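Side-chain contacts in isomaltose glucohydrolase (Kribbella flavida, PDB 5Z3E), which hydrolyses the alpha-1,6-glucosidic linkage at the non-reducing end of isomaltose, releasing beta-D-glucose and D-glucose: residues A176-A181 with A228-A233; L169-W174 with G220-L225; L340-D345 with V357-L362. The protein carries 1 engineered substitution. All coordinates share one frame; numbering follows the deposited sequence. Where two conformers were deposited one is given.

Interaction 1. Residues A176-A181 with A228-A233; sequences AGIDVA and APWSAA
Trp230 reaches from the turn before helix 231-248 and gives its indole N-H to Asp179 on helix 175-188, a contact between parts of the (alpha/alpha)6-barrel domain that glycoside hydrolase family 15 enzymes share. NE1 of Trp230 lies 2.9 Å from OD1 of Asp179, with an angle of 152° at the hydrogen. The oxygen sits at the ring edge, practically in the indole plane. Taken from the acid, the approach is different: the donor stands above the carboxylate, 44° out of its plane, and the two flat groups are turned steeply against each other. Next to this polar pair, methyl CG2 of Ile178 comes obliquely against the six-membered ring, 3.9 Å from CZ2 of Trp230. The indole therefore meets two successive helix residues, a carboxylate at its N-H and an aliphatic branch set obliquely against its six-membered ring.

One step outward, OD1 of Asp179 also takes a salt bridge from NE of Arg175, so two donors grip this single oxygen, and the neighbouring guanidinium is likely to favour the ionised acid. Ala228, Pro229 and Trp230 all touch the Arg175 side chain. Ile178 in turn packs on Trp156, Leu157 and Val160 of helix 151-167. Putting a leucine in place of Trp230 would remove the N-H donor and the broad ring, and would probably cost OD1 of Asp179 one of its two donors and open a gap beside Ile178. The ring is aimed by a type I turn from Ala228 to Ser231, closed by Ser231 N to Ala228 O at 3.0 Å. With chi1 at 43°, CG of Trp230 lies between its backbone N and carbonyl carbon, and the indole folds back so that CB of Ala228 sits 3.4 Å above the centre of one face.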
loop_
_atom_site.group_PDB
_atom_site.type_symbol
_atom_site.label_atom_id
_atom_site.label_comp_id
_atom_site.label_asym_id
_atom_site.label_seq_id
_atom_site.Cartn_x
_atom_site.Cartn_y
_atom_site.Cartn_z
ATOM N N ALA A 176 -3.627 21.267 3.762
ATOM C CA ALA A 176 -4.243 21.654 2.500
ATOM C C ALA A 176 -4.140 20.521 1.481
ATOM O O ALA A 176 -5.039 20.347 0.653
ATOM C CB ALA A 176 -3.689 22.961 1.998
ATOM N N GLY A 177 -3.076 19.722 1.538
ATOM C CA GLY A 177 -2.981 18.540 0.692
ATOM C C GLY A 177 -3.949 17.428 1.122
ATOM O O GLY A 177 -4.593 16.807 0.281
ATOM N N ILE A 178 -4.064 17.238 2.435
ATOM C CA ILE A 178 -5.094 16.344 2.970
ATOM C C ILE A 178 -6.467 16.721 2.430
ATOM O O ILE A 178 -7.238 15.840 2.029
ATOM C CB ILE A 178 -5.046 16.357 4.518
ATOM C CG1 ILE A 178 -3.789 15.615 5.011
ATOM C CG2 ILE A 178 -6.323 15.785 5.107
ATOM C CD1 ILE A 178 -3.490 15.802 6.482
ATOM N N ASP A 179 -6.796 18.011 2.419
ATOM C CA ASP A 179 -8.106 18.446 1.964
ATOM C C ASP A 179 -8.353 18.045 0.517
ATOM O O ASP A 179 -9.481 17.656 0.162
ATOM C CB ASP A 179 -8.245 19.961 2.096
ATOM C CG ASP A 179 -8.418 20.468 3.522
ATOM O OD1 ASP A 179 -8.754 19.680 4.420
ATOM O OD2 ASP A 179 -8.260 21.708 3.715
ATOM N N VAL A 180 -7.347 18.171 -0.347
ATOM C CA VAL A 180 -7.499 17.762 -1.739
ATOM C C VAL A 180 -7.806 16.260 -1.819
ATOM O O VAL A 180 -8.724 15.830 -2.523
ATOM C CB VAL A 180 -6.251 18.116 -2.574
ATOM C CG1 VAL A 180 -6.351 17.568 -3.976
ATOM C CG2 VAL A 180 -6.047 19.612 -2.619
ATOM N N ALA A 181 -7.012 15.452 -1.106
ATOM C CA ALA A 181 -7.211 14.009 -1.139
ATOM C C ALA A 181 -8.574 13.606 -0.598
ATOM O O ALA A 181 -9.231 12.719 -1.166
ATOM C CB ALA A 181 -6.097 13.319 -0.366
ATOM N N ALA A 228 -12.599 19.961 10.733
ATOM C CA ALA A 228 -12.564 20.002 9.284
ATOM C C ALA A 228 -13.980 19.913 8.741
ATOM O O ALA A 228 -14.820 19.181 9.277
ATOM C CB ALA A 228 -11.739 18.856 8.743
ATOM N N PRO A 229 -14.276 20.614 7.640
ATOM C CA PRO A 229 -15.648 20.588 7.121
ATOM C C PRO A 229 -16.133 19.213 6.709
ATOM O O PRO A 229 -17.328 18.942 6.735
ATOM C CB PRO A 229 -15.601 21.550 5.915
ATOM C CG PRO A 229 -14.238 21.806 5.719
ATOM C CD PRO A 229 -13.415 21.544 6.898
ATOM N N TRP A 230 -15.210 18.341 6.340
ATOM C CA TRP A 230 -15.481 16.990 5.883
ATOM C C TRP A 230 -15.427 15.956 6.999
ATOM O O TRP A 230 -15.554 14.756 6.718
ATOM C CB TRP A 230 -14.507 16.623 4.749
ATOM C CG TRP A 230 -13.078 17.042 4.973
ATOM C CD1 TRP A 230 -12.418 18.024 4.290
ATOM C CD2 TRP A 230 -12.134 16.523 5.922
ATOM N NE1 TRP A 230 -11.133 18.128 4.713
ATOM C CE2 TRP A 230 -10.919 17.225 5.717
ATOM C CE3 TRP A 230 -12.163 15.532 6.898
ATOM C CZ2 TRP A 230 -9.780 16.973 6.468
ATOM C CZ3 TRP A 230 -11.031 15.293 7.643
ATOM C CH2 TRP A 230 -9.853 16.014 7.416
ATOM N N SER A 231 -15.250 16.365 8.258
ATOM C CA SER A 231 -15.035 15.411 9.330
ATOM C C SER A 231 -16.102 14.308 9.370
ATOM O O SER A 231 -15.785 13.119 9.326
ATOM C CB SER A 231 -14.964 16.138 10.674
ATOM O OG SER A 231 -14.846 15.231 11.733
ATOM N N ALA A 232 -17.362 14.685 9.511
ATOM C CA ALA A 232 -18.425 13.689 9.602
ATOM C C ALA A 232 -18.538 12.875 8.331
ATOM O O ALA A 232 -18.770 11.654 8.365
ATOM C CB ALA A 232 -19.757 14.383 9.907
ATOM N N ALA A 233 -18.426 13.535 7.186
ATOM C CA ALA A 233 -18.593 12.871 5.907
ATOM C C ALA A 233 -17.621 11.710 5.757
ATOM O O ALA A 233 -17.972 10.678 5.182
ATOM C CB ALA A 233 -18.432 13.860 4.772
#

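Interaction 2. Residues L169-W174 with G220-L225; sequences LDLERW and GTCAAL
Leu171 sends a single methyl, CD1, into the bend formed by Cys222, Ala224 and Leu225, joining two helix-to-helix connections of the (alpha/alpha)6 barrel: the loop between helices 151-167 and 175-188, and the one between helices 206-220 and 231-248. The closest touch is with sulfur, CD1 of Leu171 lying 3.5 Å from SG of Cys222. Leu225 comes in at about a right angle to Leu171, and their two CD1 methyls meet at 4.1 Å. The methyl of Ala224 closes the outer side more loosely, its CB 4.4 Å from CD1 of Leu171. No hydrogen bond joins the two segments, so the contact between them is apolar packing, far from the catalytic residues.

In Cys222, SG is trans to the backbone N (chi1 177°), which carries the sulfur across to the leucine. The bend behind it is held by Leu225 N bonding to Cys222 O. Leu171 also rests on Ala164 of helix 151-167, while Leu225 touches Arg175. An Asx turn sets the backbone around Leu171: OD1 of Asp170 accepts from N of Glu172 at 2.9 Å, the N-H arriving from above the carboxylate plane.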
loop_
_atom_site.group_PDB
_atom_site.type_symbol
_atom_site.label_atom_id
_atom_site.label_comp_id
_atom_site.label_asym_id
_atom_site.label_seq_id
_atom_site.Cartn_x
_atom_site.Cartn_y
_atom_site.Cartn_z
ATOM N N LEU A 169 3.097 15.513 15.830
ATOM C CA LEU A 169 3.255 16.589 14.858
ATOM C C LEU A 169 1.929 17.247 14.547
ATOM O O LEU A 169 0.879 16.624 14.576
ATOM C CB LEU A 169 3.872 16.055 13.579
ATOM C CG LEU A 169 5.141 15.225 13.776
ATOM C CD1 LEU A 169 5.622 14.677 12.446
ATOM C CD2 LEU A 169 6.224 16.027 14.470
ATOM N N ASP A 170 1.998 18.531 14.196
ATOM C CA ASP A 170 0.830 19.330 13.802
ATOM C C ASP A 170 0.492 19.079 12.331
ATOM O O ASP A 170 1.232 19.449 11.422
ATOM C CB ASP A 170 1.157 20.796 14.040
ATOM C CG ASP A 170 0.016 21.735 13.793
ATOM O OD1 ASP A 170 -1.021 21.323 13.254
ATOM O OD2 ASP A 170 0.184 22.941 14.117
ATOM N N LEU A 171 -0.662 18.457 12.100
ATOM C CA LEU A 171 -1.132 18.141 10.764
ATOM C C LEU A 171 -1.419 19.352 9.907
ATOM O O LEU A 171 -1.545 19.203 8.688
ATOM C CB LEU A 171 -2.349 17.216 10.808
ATOM C CG LEU A 171 -2.009 15.752 11.085
ATOM C CD1 LEU A 171 -3.215 15.010 11.582
ATOM C CD2 LEU A 171 -1.428 15.085 9.874
ATOM N N GLU A 172 -1.499 20.559 10.478
ATOM C CA GLU A 172 -1.687 21.741 9.635
ATOM C C GLU A 172 -0.558 21.884 8.621
ATOM O O GLU A 172 -0.750 22.475 7.558
ATOM C CB GLU A 172 -1.872 22.995 10.493
ATOM C CG GLU A 172 -2.243 24.248 9.724
ATOM C CD GLU A 172 -3.616 24.257 9.081
ATOM O OE1 GLU A 172 -4.461 23.428 9.387
ATOM O OE2 GLU A 172 -3.864 25.156 8.262
ATOM N N ARG A 173 0.637 21.341 8.916
ATOM C CA ARG A 173 1.737 21.321 7.950
ATOM C C ARG A 173 1.331 20.729 6.606
ATOM O O ARG A 173 1.856 21.159 5.577
ATOM C CB ARG A 173 2.895 20.520 8.568
ATOM C CG ARG A 173 4.103 20.263 7.658
ATOM C CD ARG A 173 5.240 19.717 8.461
ATOM N NE ARG A 173 6.348 19.314 7.600
ATOM C CZ ARG A 173 7.444 18.693 8.034
ATOM N NH1 ARG A 173 7.578 18.437 9.326
ATOM N NH2 ARG A 173 8.385 18.307 7.191
ATOM N N TRP A 174 0.442 19.732 6.629
ATOM C CA TRP A 174 0.063 18.976 5.434
ATOM C C TRP A 174 -1.432 19.067 5.133
ATOM O O TRP A 174 -1.932 18.384 4.242
ATOM C CB TRP A 174 0.479 17.507 5.600
ATOM C CG TRP A 174 1.956 17.345 5.812
ATOM C CD1 TRP A 174 2.944 17.690 4.945
ATOM C CD2 TRP A 174 2.624 16.784 6.957
ATOM N NE1 TRP A 174 4.178 17.386 5.464
ATOM C CE2 TRP A 174 3.999 16.830 6.700
ATOM C CE3 TRP A 174 2.194 16.262 8.183
ATOM C CZ2 TRP A 174 4.946 16.338 7.611
ATOM C CZ3 TRP A 174 3.136 15.812 9.076
ATOM C CH2 TRP A 174 4.488 15.843 8.787
ATOM N N GLY A 220 -11.107 10.971 9.890
ATOM C CA GLY A 220 -12.362 11.196 10.569
ATOM C C GLY A 220 -12.342 10.942 12.057
ATOM O O GLY A 220 -13.241 11.382 12.777
ATOM N N THR A 221 -11.312 10.240 12.546
ATOM C CA THR A 221 -11.132 9.967 13.971
ATOM C C THR A 221 -9.944 10.715 14.549
ATOM O O THR A 221 -9.567 10.492 15.677
ATOM C CB THR A 221 -10.993 8.475 14.251
ATOM O OG1 THR A 221 -9.791 7.973 13.662
ATOM C CG2 THR A 221 -12.185 7.683 13.798
ATOM N N CYS A 222 -9.390 11.663 13.803
ATOM C CA CYS A 222 -8.214 12.398 14.233
ATOM C C CYS A 222 -8.643 13.677 14.952
ATOM O O CYS A 222 -9.242 14.567 14.356
ATOM C CB CYS A 222 -7.386 12.736 13.009
ATOM S SG CYS A 222 -5.923 13.719 13.366
ATOM N N ALA A 223 -8.318 13.776 16.230
ATOM C CA ALA A 223 -8.753 14.912 17.023
ATOM C C ALA A 223 -8.276 16.241 16.440
ATOM O O ALA A 223 -8.986 17.246 16.501
ATOM C CB ALA A 223 -8.291 14.765 18.469
ATOM N N ALA A 224 -7.064 16.274 15.886
ATOM C CA ALA A 224 -6.544 17.501 15.300
ATOM C C ALA A 224 -7.398 17.984 14.133
ATOM O O ALA A 224 -7.328 19.165 13.769
ATOM C CB ALA A 224 -5.103 17.329 14.855
ATOM N N LEU A 225 -8.161 17.078 13.521
ATOM C CA LEU A 225 -8.985 17.367 12.359
ATOM C C LEU A 225 -10.473 17.441 12.678
ATOM O O LEU A 225 -11.309 17.416 11.781
ATOM C CB LEU A 225 -8.695 16.328 11.260
ATOM C CG LEU A 225 -7.231 16.294 10.810
ATOM C CD1 LEU A 225 -6.948 15.103 9.892
ATOM C CD2 LEU A 225 -6.806 17.593 10.138
#

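Interaction 3. Residues L340-D345 with V357-L362; sequences LRWIAD and VPHHLL
Trp342, near the end of helix 333-344, meets Val357, the last residue of the short strand 356-357, and His359 just after it. Along the helix, Leu340 turns toward Tyr388 and Leu391 of helix 382-394, and Arg341 makes a salt bridge with Glu34; neither faces the second segment. Trp342 does: with CG trans to its backbone N (chi1 -177°), the indole extends toward Val357, and the two side chains come from opposite directions. Methyl CG2 of Val357 comes obliquely against the six-membered ring, 3.5 Å from CZ2 and 3.7 Å from CH2 of Trp342. The same CZ2 of Trp342 lies 4.4 Å from CD2 of His359, at the edge of the imidazole and near its plane. Val357 also supports the histidine, its CB standing 4.0 Å above one face of the His359 ring. Gln346, just beyond Asp345, ties both sides together: its NE2 bonds to the backbone O of Trp342, and its OE1 to NE2 of His359. Ala355, engineered at the inferred proton-acceptor position, has its side chain about 8 Å from that of Val357. In the fold, Trp342 and Ile343 lean on helix 317-329, and Gln315 of strand 315-316 touches Trp342, Val357 and His359 while its backbone bonds to Val357.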
loop_
_atom_site.group_PDB
_atom_site.type_symbol
_atom_site.label_atom_id
_atom_site.label_comp_id
_atom_site.label_asym_id
_atom_site.label_seq_id
_atom_site.Cartn_x
_atom_site.Cartn_y
_atom_site.Cartn_z
ATOM N N LEU A 340 8.606 -13.219 8.457
ATOM C CA LEU A 340 9.769 -12.357 8.573
ATOM C C LEU A 340 11.038 -13.092 8.129
ATOM O O LEU A 340 11.869 -12.541 7.403
ATOM C CB LEU A 340 9.911 -11.824 9.980
ATOM C CG LEU A 340 11.018 -10.817 10.185
ATOM C CD1 LEU A 340 10.662 -9.495 9.513
ATOM C CD2 LEU A 340 11.321 -10.610 11.669
ATOM N N ARG A 341 11.199 -14.332 8.583
ATOM C CA ARG A 341 12.377 -15.128 8.214
ATOM C C ARG A 341 12.420 -15.359 6.708
ATOM O O ARG A 341 13.473 -15.288 6.085
ATOM C CB ARG A 341 12.390 -16.458 8.965
ATOM C CG ARG A 341 12.607 -16.351 10.441
ATOM C CD ARG A 341 12.674 -17.743 11.083
ATOM N NE ARG A 341 12.727 -17.650 12.534
ATOM C CZ ARG A 341 11.717 -17.948 13.347
ATOM N NH1 ARG A 341 10.567 -18.383 12.833
ATOM N NH2 ARG A 341 11.840 -17.758 14.637
ATOM N N TRP A 342 11.266 -15.677 6.117
ATOM C CA TRP A 342 11.221 -15.895 4.664
ATOM C C TRP A 342 11.673 -14.654 3.907
ATOM O O TRP A 342 12.479 -14.731 2.978
ATOM C CB TRP A 342 9.816 -16.322 4.197
ATOM C CG TRP A 342 9.774 -16.609 2.720
ATOM C CD1 TRP A 342 10.069 -17.801 2.121
ATOM C CD2 TRP A 342 9.494 -15.695 1.659
ATOM N NE1 TRP A 342 9.973 -17.694 0.773
ATOM C CE2 TRP A 342 9.626 -16.405 0.449
ATOM C CE3 TRP A 342 9.135 -14.341 1.610
ATOM C CZ2 TRP A 342 9.435 -15.806 -0.796
ATOM C CZ3 TRP A 342 8.923 -13.767 0.384
ATOM C CH2 TRP A 342 9.081 -14.488 -0.814
ATOM N N ILE A 343 11.182 -13.487 4.318
ATOM C CA ILE A 343 11.588 -12.251 3.669
ATOM C C ILE A 343 13.102 -12.062 3.772
ATOM O O ILE A 343 13.770 -11.729 2.798
ATOM C CB ILE A 343 10.889 -11.042 4.292
ATOM C CG1 ILE A 343 9.383 -11.119 4.005
ATOM C CG2 ILE A 343 11.523 -9.755 3.783
ATOM C CD1 ILE A 343 8.591 -10.235 4.934
ATOM N N ALA A 344 13.670 -12.255 4.965
ATOM C CA ALA A 344 15.094 -12.035 5.162
ATOM C C ALA A 344 15.904 -12.944 4.242
ATOM O O ALA A 344 16.979 -12.554 3.779
ATOM C CB ALA A 344 15.470 -12.232 6.609
ATOM N N ASP A 345 15.411 -14.153 3.994
ATOM C CA ASP A 345 16.097 -15.096 3.123
ATOM C C ASP A 345 16.075 -14.660 1.658
ATOM O O ASP A 345 16.779 -15.287 0.841
ATOM C CB ASP A 345 15.468 -16.478 3.271
ATOM C CG ASP A 345 15.782 -17.137 4.599
ATOM O OD1 ASP A 345 16.732 -16.710 5.304
ATOM O OD2 ASP A 345 15.095 -18.143 4.931
ATOM N N VAL A 357 10.304 -13.008 -5.843
ATOM C CA VAL A 357 11.266 -14.082 -6.161
ATOM C C VAL A 357 10.537 -15.212 -6.829
ATOM O O VAL A 357 9.350 -15.424 -6.620
ATOM C CB VAL A 357 11.995 -14.563 -4.907
ATOM C CG1 VAL A 357 12.904 -13.464 -4.359
ATOM C CG2 VAL A 357 11.079 -15.116 -3.860
ATOM N N PRO A 358 11.272 -16.020 -7.610
ATOM C CA PRO A 358 10.639 -17.078 -8.413
ATOM C C PRO A 358 10.750 -18.471 -7.827
ATOM O O PRO A 358 10.696 -19.438 -8.588
ATOM C CB PRO A 358 11.415 -16.967 -9.698
ATOM C CG PRO A 358 12.825 -16.679 -9.269
ATOM C CD PRO A 358 12.627 -15.694 -8.102
ATOM N N HIS A 359 10.948 -18.625 -6.505
ATOM C CA HIS A 359 11.101 -19.972 -5.932
ATOM C C HIS A 359 9.894 -20.833 -6.246
ATOM O O HIS A 359 10.037 -22.021 -6.526
ATOM C CB HIS A 359 11.330 -19.969 -4.421
ATOM C CG HIS A 359 12.434 -19.104 -3.942
ATOM N ND1 HIS A 359 13.656 -19.114 -4.522
ATOM C CD2 HIS A 359 12.512 -18.175 -2.955
ATOM C CE1 HIS A 359 14.444 -18.229 -3.907
ATOM N NE2 HIS A 359 13.743 -17.662 -2.950
ATOM N N HIS A 360 8.711 -20.250 -6.165
ATOM C CA HIS A 360 7.511 -20.878 -6.670
ATOM C C HIS A 360 6.865 -19.898 -7.642
ATOM O O HIS A 360 6.685 -18.730 -7.298
ATOM C CB HIS A 360 6.517 -21.233 -5.547
ATOM C CG HIS A 360 5.331 -21.977 -6.039
ATOM N ND1 HIS A 360 4.079 -21.421 -6.163
ATOM C CD2 HIS A 360 5.214 -23.235 -6.495
ATOM C CE1 HIS A 360 3.236 -22.296 -6.671
ATOM N NE2 HIS A 360 3.913 -23.422 -6.878
ATOM N N LEU A 361 6.502 -20.397 -8.834
ATOM C CA LEU A 361 5.852 -19.597 -9.871
ATOM C C LEU A 361 4.494 -20.189 -10.184
ATOM O O LEU A 361 4.354 -21.391 -10.427
ATOM C CB LEU A 361 6.707 -19.565 -11.151
ATOM C CG LEU A 361 8.044 -18.859 -11.053
ATOM C CD1 LEU A 361 8.861 -19.054 -12.316
ATOM C CD2 LEU A 361 7.803 -17.382 -10.819
ATOM N N LEU A 362 3.455 -19.333 -10.192
ATOM C CA LEU A 362 2.142 -19.805 -10.589
ATOM C C LEU A 362 2.018 -20.193 -12.073
ATOM O O LEU A 362 1.261 -21.105 -12.416
ATOM C CB LEU A 362 1.083 -18.733 -10.257
ATOM C CG LEU A 362 0.889 -18.493 -8.765
ATOM C CD1 LEU A 362 0.021 -17.241 -8.599
ATOM C CD2 LEU A 362 0.275 -19.677 -8.054
#

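In the fold
Interactions 1 and 2 form one patch, their centres about 10 Å apart. Their segments alternate along the chain, so the region from 169 to 181 meets the region from 220 to 233 twice, once through helix-connecting loops and once through helix 175-188. Packing joins them directly: Trp230 CH2 lies 3.9 Å from Leu225 CD1, and Ile178 CD1 lies 4.0 Å from Leu171 CD2. Interaction 3 comes later, across the chain's centre, its centre about 40 Å from that of interaction 1 and 38 Å from that of interaction 2. The first two are structural packing away from the annotated sites, whereas the third includes Val357 of the short strand just after the inferred proton-acceptor position, here an engineered alanine.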